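Local coordinates for dipeptide Epimerase (Enterococcus faecalis V583, PDB 3JZU), which belongs to the mandelate racemase/muconate lactonizing enzyme family of the enolase superfamily, pairing an N-terminal domain with a TIM-type barrel, at residues Thr131-Gly136 and Asp318-Phe323; Glu287-Cys292 and Ile314-Leu319. All coordinates share one frame; numbering follows the deposited sequence.

Contact 1 (Thr131-Gly136 and Asp318-Phe323). With LEU (leucine), chain I.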
loop_
_atom_site.group_PDB
_atom_site.type_symbol
_atom_site.label_atom_id
_atom_site.label_comp_id
_atom_site.label_asym_id
_atom_site.label_seq_id
_atom_site.Cartn_x
_atom_site.Cartn_y
_atom_site.Cartn_z
ATOM N N THR A 131 -5.622 7.215 -7.983
ATOM C CA THR A 131 -5.871 6.611 -6.686
ATOM C C THR A 131 -7.212 6.990 -6.088
ATOM O O THR A 131 -7.812 8.008 -6.447
ATOM C CB THR A 131 -4.777 7.011 -5.670
ATOM O OG1 THR A 131 -5.065 6.430 -4.390
ATOM C CG2 THR A 131 -4.726 8.525 -5.519
ATOM N N ASP A 132 -7.683 6.155 -5.169
ATOM C CA ASP A 132 -8.926 6.437 -4.473
ATOM C C ASP A 132 -8.462 7.221 -3.259
ATOM O O ASP A 132 -7.290 7.601 -3.159
ATOM C CB ASP A 132 -9.613 5.140 -4.004
ATOM C CG ASP A 132 -8.767 4.332 -3.012
ATOM O OD1 ASP A 132 -7.992 4.931 -2.234
ATOM O OD2 ASP A 132 -8.890 3.084 -2.992
ATOM N N ILE A 133 -9.381 7.483 -2.347
ATOM C CA ILE A 133 -9.028 8.140 -1.106
ATOM C C ILE A 133 -9.894 7.448 -0.075
ATOM O O ILE A 133 -11.079 7.167 -0.324
ATOM C CB ILE A 133 -9.273 9.675 -1.125
ATOM C CG1 ILE A 133 -8.848 10.262 0.227
ATOM C CG2 ILE A 133 -10.727 9.991 -1.446
ATOM C CD1 ILE A 133 -8.662 11.772 0.204
ATOM N N THR A 134 -9.281 7.114 1.054
ATOM C CA THR A 134 -9.963 6.417 2.136
ATOM C C THR A 134 -10.624 7.367 3.130
ATOM O O THR A 134 -10.062 8.409 3.471
ATOM C CB THR A 134 -8.969 5.521 2.926
ATOM O OG1 THR A 134 -8.354 4.585 2.032
ATOM C CG2 THR A 134 -9.695 4.749 4.043
ATOM N N LEU A 135 -11.825 6.995 3.574
ATOM C CA LEU A 135 -12.579 7.747 4.576
ATOM C C LEU A 135 -12.485 6.901 5.849
ATOM O O LEU A 135 -12.820 5.716 5.824
ATOM C CB LEU A 135 -14.056 7.874 4.182
ATOM C CG LEU A 135 -14.438 8.574 2.873
ATOM C CD1 LEU A 135 -15.947 8.468 2.667
ATOM C CD2 LEU A 135 -14.016 10.013 2.913
ATOM N N GLY A 136 -12.034 7.502 6.948
ATOM C CA GLY A 136 -11.907 6.766 8.196
ATOM C C GLY A 136 -13.253 6.512 8.852
ATOM O O GLY A 136 -14.236 7.183 8.532
ATOM N N ASP A 318 -4.649 2.605 -4.094
ATOM C CA ASP A 318 -5.078 3.209 -2.844
ATOM C C ASP A 318 -3.785 3.763 -2.239
ATOM O O ASP A 318 -3.219 3.179 -1.311
ATOM C CB ASP A 318 -5.709 2.143 -1.931
ATOM C CG ASP A 318 -6.061 2.682 -0.545
ATOM O OD1 ASP A 318 -6.670 3.763 -0.464
ATOM O OD2 ASP A 318 -5.743 2.014 0.466
ATOM N N LEU A 319 -3.311 4.870 -2.811
ATOM C CA LEU A 319 -2.080 5.532 -2.373
ATOM C C LEU A 319 -2.443 6.947 -1.935
ATOM O O LEU A 319 -2.226 7.918 -2.667
ATOM C CB LEU A 319 -1.086 5.576 -3.536
ATOM C CG LEU A 319 -0.786 4.199 -4.131
ATOM C CD1 LEU A 319 0.127 4.313 -5.352
ATOM C CD2 LEU A 319 -0.147 3.343 -3.047
ATOM N N ASP A 320 -2.977 7.037 -0.722
ATOM C CA ASP A 320 -3.440 8.294 -0.161
ATOM C C ASP A 320 -2.742 8.704 1.137
ATOM O O ASP A 320 -3.207 9.596 1.834
ATOM C CB ASP A 320 -4.964 8.205 0.059
ATOM C CG ASP A 320 -5.378 6.991 0.894
ATOM O OD1 ASP A 320 -4.535 6.097 1.126
ATOM O OD2 ASP A 320 -6.561 6.919 1.312
ATOM N N ALA A 321 -1.618 8.078 1.459
ATOM C CA ALA A 321 -0.930 8.437 2.691
ATOM C C ALA A 321 -0.436 9.890 2.721
ATOM O O ALA A 321 -0.481 10.529 3.775
ATOM C CB ALA A 321 0.238 7.486 2.946
ATOM N N THR A 322 0.024 10.419 1.585
ATOM C CA THR A 322 0.537 11.790 1.569
ATOM C C THR A 322 -0.532 12.844 1.782
ATOM O O THR A 322 -0.226 13.949 2.252
ATOM C CB THR A 322 1.274 12.150 0.246
ATOM O OG1 THR A 322 0.354 12.101 -0.851
ATOM C CG2 THR A 322 2.428 11.197 -0.007
ATOM N N PHE A 323 -1.778 12.521 1.444
ATOM C CA PHE A 323 -2.863 13.490 1.600
ATOM C C PHE A 323 -3.075 13.907 3.056
ATOM O O PHE A 323 -3.613 14.980 3.329
ATOM C CB PHE A 323 -4.181 12.930 1.047
ATOM C CG PHE A 323 -4.076 12.361 -0.356
ATOM C CD1 PHE A 323 -3.068 12.766 -1.223
ATOM C CD2 PHE A 323 -5.009 11.434 -0.808
ATOM C CE1 PHE A 323 -2.986 12.257 -2.522
ATOM C CE2 PHE A 323 -4.937 10.916 -2.109
ATOM C CZ PHE A 323 -3.918 11.334 -2.962
HETATM N N LEU I . -5.406 3.720 2.416
HETATM C CA LEU I . -4.664 3.434 3.682
HETATM C C LEU I . -5.097 2.105 4.303
HETATM O O LEU I . -6.289 1.787 4.331
HETATM C CB LEU I . -4.918 4.549 4.707
HETATM C CG LEU I . -4.561 5.993 4.351
HETATM C CD1 LEU I . -4.865 6.904 5.530
HETATM C CD2 LEU I . -3.090 6.080 3.987
HETATM O O HOH W 1 -7.138 8.830 3.209
#

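Contact 2 (Glu287-Cys292 and Ile314-Leu319). With LEU (leucine), chain I.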
loop_
_atom_site.group_PDB
_atom_site.type_symbol
_atom_site.label_atom_id
_atom_site.label_comp_id
_atom_site.label_asym_id
_atom_site.label_seq_id
_atom_site.Cartn_x
_atom_site.Cartn_y
_atom_site.Cartn_z
ATOM N N GLU A 287 -6.417 -9.859 -10.244
ATOM C CA GLU A 287 -5.908 -8.500 -10.394
ATOM C C GLU A 287 -5.422 -8.025 -9.024
ATOM O O GLU A 287 -5.844 -8.560 -8.000
ATOM C CB GLU A 287 -7.013 -7.576 -10.907
ATOM C CG GLU A 287 -7.220 -7.687 -12.408
ATOM C CD GLU A 287 -8.333 -6.799 -12.918
ATOM O OE1 GLU A 287 -8.583 -5.735 -12.315
ATOM O OE2 GLU A 287 -8.948 -7.163 -13.941
ATOM N N CYS A 288 -4.542 -7.027 -9.007
ATOM C CA CYS A 288 -4.004 -6.497 -7.752
ATOM C C CYS A 288 -4.240 -5.003 -7.596
ATOM O O CYS A 288 -4.325 -4.276 -8.576
ATOM C CB CYS A 288 -2.492 -6.729 -7.672
ATOM S SG CYS A 288 -1.960 -8.466 -7.582
ATOM N N MET A 289 -4.347 -4.559 -6.348
ATOM C CA MET A 289 -4.493 -3.144 -6.046
ATOM C C MET A 289 -3.259 -2.796 -5.226
ATOM O O MET A 289 -2.870 -3.547 -4.333
ATOM C CB MET A 289 -5.731 -2.856 -5.201
ATOM C CG MET A 289 -5.797 -1.395 -4.734
ATOM S SD MET A 289 -7.336 -0.971 -3.875
ATOM C CE MET A 289 -6.929 -1.296 -2.194
ATOM N N ILE A 290 -2.642 -1.666 -5.533
ATOM C CA ILE A 290 -1.465 -1.231 -4.795
ATOM C C ILE A 290 -2.014 -0.423 -3.617
ATOM O O ILE A 290 -2.911 0.409 -3.794
ATOM C CB ILE A 290 -0.539 -0.362 -5.701
ATOM C CG1 ILE A 290 0.786 -0.066 -4.986
ATOM C CG2 ILE A 290 -1.240 0.938 -6.095
ATOM C CD1 ILE A 290 1.644 -1.288 -4.763
ATOM N N GLY A 291 -1.510 -0.693 -2.416
ATOM C CA GLY A 291 -1.982 0.022 -1.244
ATOM C C GLY A 291 -0.858 0.660 -0.452
ATOM O O GLY A 291 0.263 0.762 -0.942
ATOM N N CYS A 292 -1.149 1.086 0.774
ATOM C CA CYS A 292 -0.127 1.728 1.600
ATOM C C CYS A 292 -0.482 1.795 3.076
ATOM O O CYS A 292 -1.642 1.616 3.477
ATOM C CB CYS A 292 0.120 3.156 1.108
ATOM S SG CYS A 292 -1.319 4.247 1.303
ATOM N N ILE A 314 -1.783 -4.479 -12.040
ATOM C CA ILE A 314 -2.090 -3.698 -10.846
ATOM C C ILE A 314 -3.059 -2.645 -11.382
ATOM O O ILE A 314 -2.674 -1.553 -11.808
ATOM C CB ILE A 314 -0.836 -3.062 -10.237
ATOM C CG1 ILE A 314 0.208 -4.162 -9.981
ATOM C CG2 ILE A 314 -1.188 -2.381 -8.902
ATOM C CD1 ILE A 314 1.445 -3.706 -9.244
ATOM N N THR A 315 -4.334 -3.016 -11.352
ATOM C CA THR A 315 -5.418 -2.213 -11.900
ATOM C C THR A 315 -6.081 -1.214 -10.981
ATOM O O THR A 315 -6.842 -0.373 -11.441
ATOM C CB THR A 315 -6.511 -3.136 -12.446
ATOM O OG1 THR A 315 -7.054 -3.903 -11.366
ATOM C CG2 THR A 315 -5.929 -4.092 -13.485
ATOM N N ARG A 316 -5.813 -1.306 -9.688
ATOM C CA ARG A 316 -6.413 -0.389 -8.738
ATOM C C ARG A 316 -5.334 0.235 -7.876
ATOM O O ARG A 316 -4.243 -0.323 -7.737
ATOM C CB ARG A 316 -7.400 -1.124 -7.835
ATOM C CG ARG A 316 -8.655 -1.640 -8.531
ATOM C CD ARG A 316 -9.559 -2.301 -7.491
ATOM N NE ARG A 316 -10.844 -2.727 -8.035
ATOM C CZ ARG A 316 -11.039 -3.845 -8.730
ATOM N NH1 ARG A 316 -10.027 -4.668 -8.980
ATOM N NH2 ARG A 316 -12.257 -4.148 -9.164
ATOM N N ALA A 317 -5.636 1.392 -7.298
ATOM C CA ALA A 317 -4.672 2.053 -6.432
ATOM C C ALA A 317 -5.319 2.728 -5.235
ATOM O O ALA A 317 -6.382 3.340 -5.338
ATOM C CB ALA A 317 -3.865 3.073 -7.224
ATOM N N ASP A 318 -4.649 2.605 -4.094
ATOM C CA ASP A 318 -5.078 3.209 -2.844
ATOM C C ASP A 318 -3.785 3.763 -2.239
ATOM O O ASP A 318 -3.219 3.179 -1.311
ATOM C CB ASP A 318 -5.709 2.143 -1.931
ATOM C CG ASP A 318 -6.061 2.682 -0.545
ATOM O OD1 ASP A 318 -6.670 3.763 -0.464
ATOM O OD2 ASP A 318 -5.743 2.014 0.466
ATOM N N LEU A 319 -3.311 4.870 -2.811
ATOM C CA LEU A 319 -2.080 5.532 -2.373
ATOM C C LEU A 319 -2.443 6.947 -1.935
ATOM O O LEU A 319 -2.226 7.918 -2.667
ATOM C CB LEU A 319 -1.086 5.576 -3.536
ATOM C CG LEU A 319 -0.786 4.199 -4.131
ATOM C CD1 LEU A 319 0.127 4.313 -5.352
ATOM C CD2 LEU A 319 -0.147 3.343 -3.047
HETATM N N LEU I . -5.406 3.720 2.416
HETATM C CA LEU I . -4.664 3.434 3.682
HETATM C C LEU I . -5.097 2.105 4.303
HETATM O O LEU I . -6.289 1.787 4.331
HETATM C CB LEU I . -4.918 4.549 4.707
HETATM C CG LEU I . -4.561 5.993 4.351
HETATM C CD1 LEU I . -4.865 6.904 5.530
HETATM C CD2 LEU I . -3.090 6.080 3.987
HETATM O O HOH W 2 -7.421 -4.421 -8.777
HETATM O O HOH W 3 -3.970 0.122 1.088
#

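Contact 1 (Thr131-Gly136 and Asp318-Phe323)
Thr134 and Asp320 meet through the backbone N-H of the threonine and one oxygen of the carboxylate, with Thr134 N 2.7 Å from Asp320 OD2 and the donor nearly in line with the C-O bond. Water 1 donates a second hydrogen bond to OD2 and another to Thr134 O. The other oxygen, Asp320 OD1, takes a bond from the amino nitrogen of the bound leucine at 2.8 Å. Asp318 OD2 accepts from this same leucine N at 2.6 Å and is also salt-bridged to Lys159; Thr134 OG1 is the nitrogen's third acceptor here. The ligand thus sits where strand 128-135 of the TIM-type barrel meets the loop leaving strand 314-317. On the same carboxylate, Asp318 OD1 lies 2.5 Å from Asp132 OD1, while Asp132 OD2 is salt-bridged to Arg187. Thr131 OG1 lies anti to its own backbone nitrogen (chi1 179°), which brings it to the Leu319 N-H; Leu319 N to Thr131 OG1 is 2.8 Å, and the hydroxyl donates to Asp132 O. Beyond the polar groups, Thr131 CG2 meets the edge of the Phe323 ring, whose CD2 is 3.8 Å from Ile133 CD1.

Contact 2 (Glu287-Cys292 and Ile314-Leu319)
Met289 and Arg316 cross at about a right angle on one face of a parallel strand pair, Met289 CG resting 3.5 Å from Arg316 CB. Bent at chi3 (91°), the methionine brings CE against Asp318 CB. The arginine runs extended from CG to NE: NE is salt-bridged to Glu212, and NH1 donates to water 2 at the edge of the guanidinium, in its plane. That water also donates to Thr315 OG1, which itself donates to Glu287 OE1 at 2.6 Å, approaching from the anti side and 32° out of the carboxylate plane. The salt bridge from Glu287 OE1 to Arg316 NH1 is long. On the other face Ile290 is flanked by Ile314 CG2 at its CB and by Ala317 CB, 3.6 Å from Ile290 CG2; Leu319 runs obliquely past it, with CD1 against the same CG2, and helix 298-310 covers this side. The backbones are joined by hydrogen bonds from Ile290 N to Arg316 O at 3.0 Å and from Asp318 N to Ile290 O at 2.8 Å. Strand 287-290, helix 298-310 and strand 314-317 form a beta-alpha-beta unit, the repeating element of the TIM barrel in the enolase superfamily.

Asp318 and Leu319 belong to both contacts, whose centres lie 11 Å apart. Strand 314-317 pairs with strand 287-290 in contact 2, while on its other flank it meets strand 128-135, with Asp132 N 3.1 Å from Ala317 O in a probable hydrogen bond; the eighth barrel strand thus closes against the first. Both contacts open onto the bound leucine. Contact 1 supplies acceptors for its amino group, and contact 2 brings up Cys292, whose O lies 3.5 Å from the leucine CA and is hydrogen-bonded to the N of the bound tyrosine. Water 3 joins Cys292 N to Asp318 OD2, bridging the two segments of contact 2 at the ligand end. The magnesium ion lies about 6 Å from the Asp318 side chain.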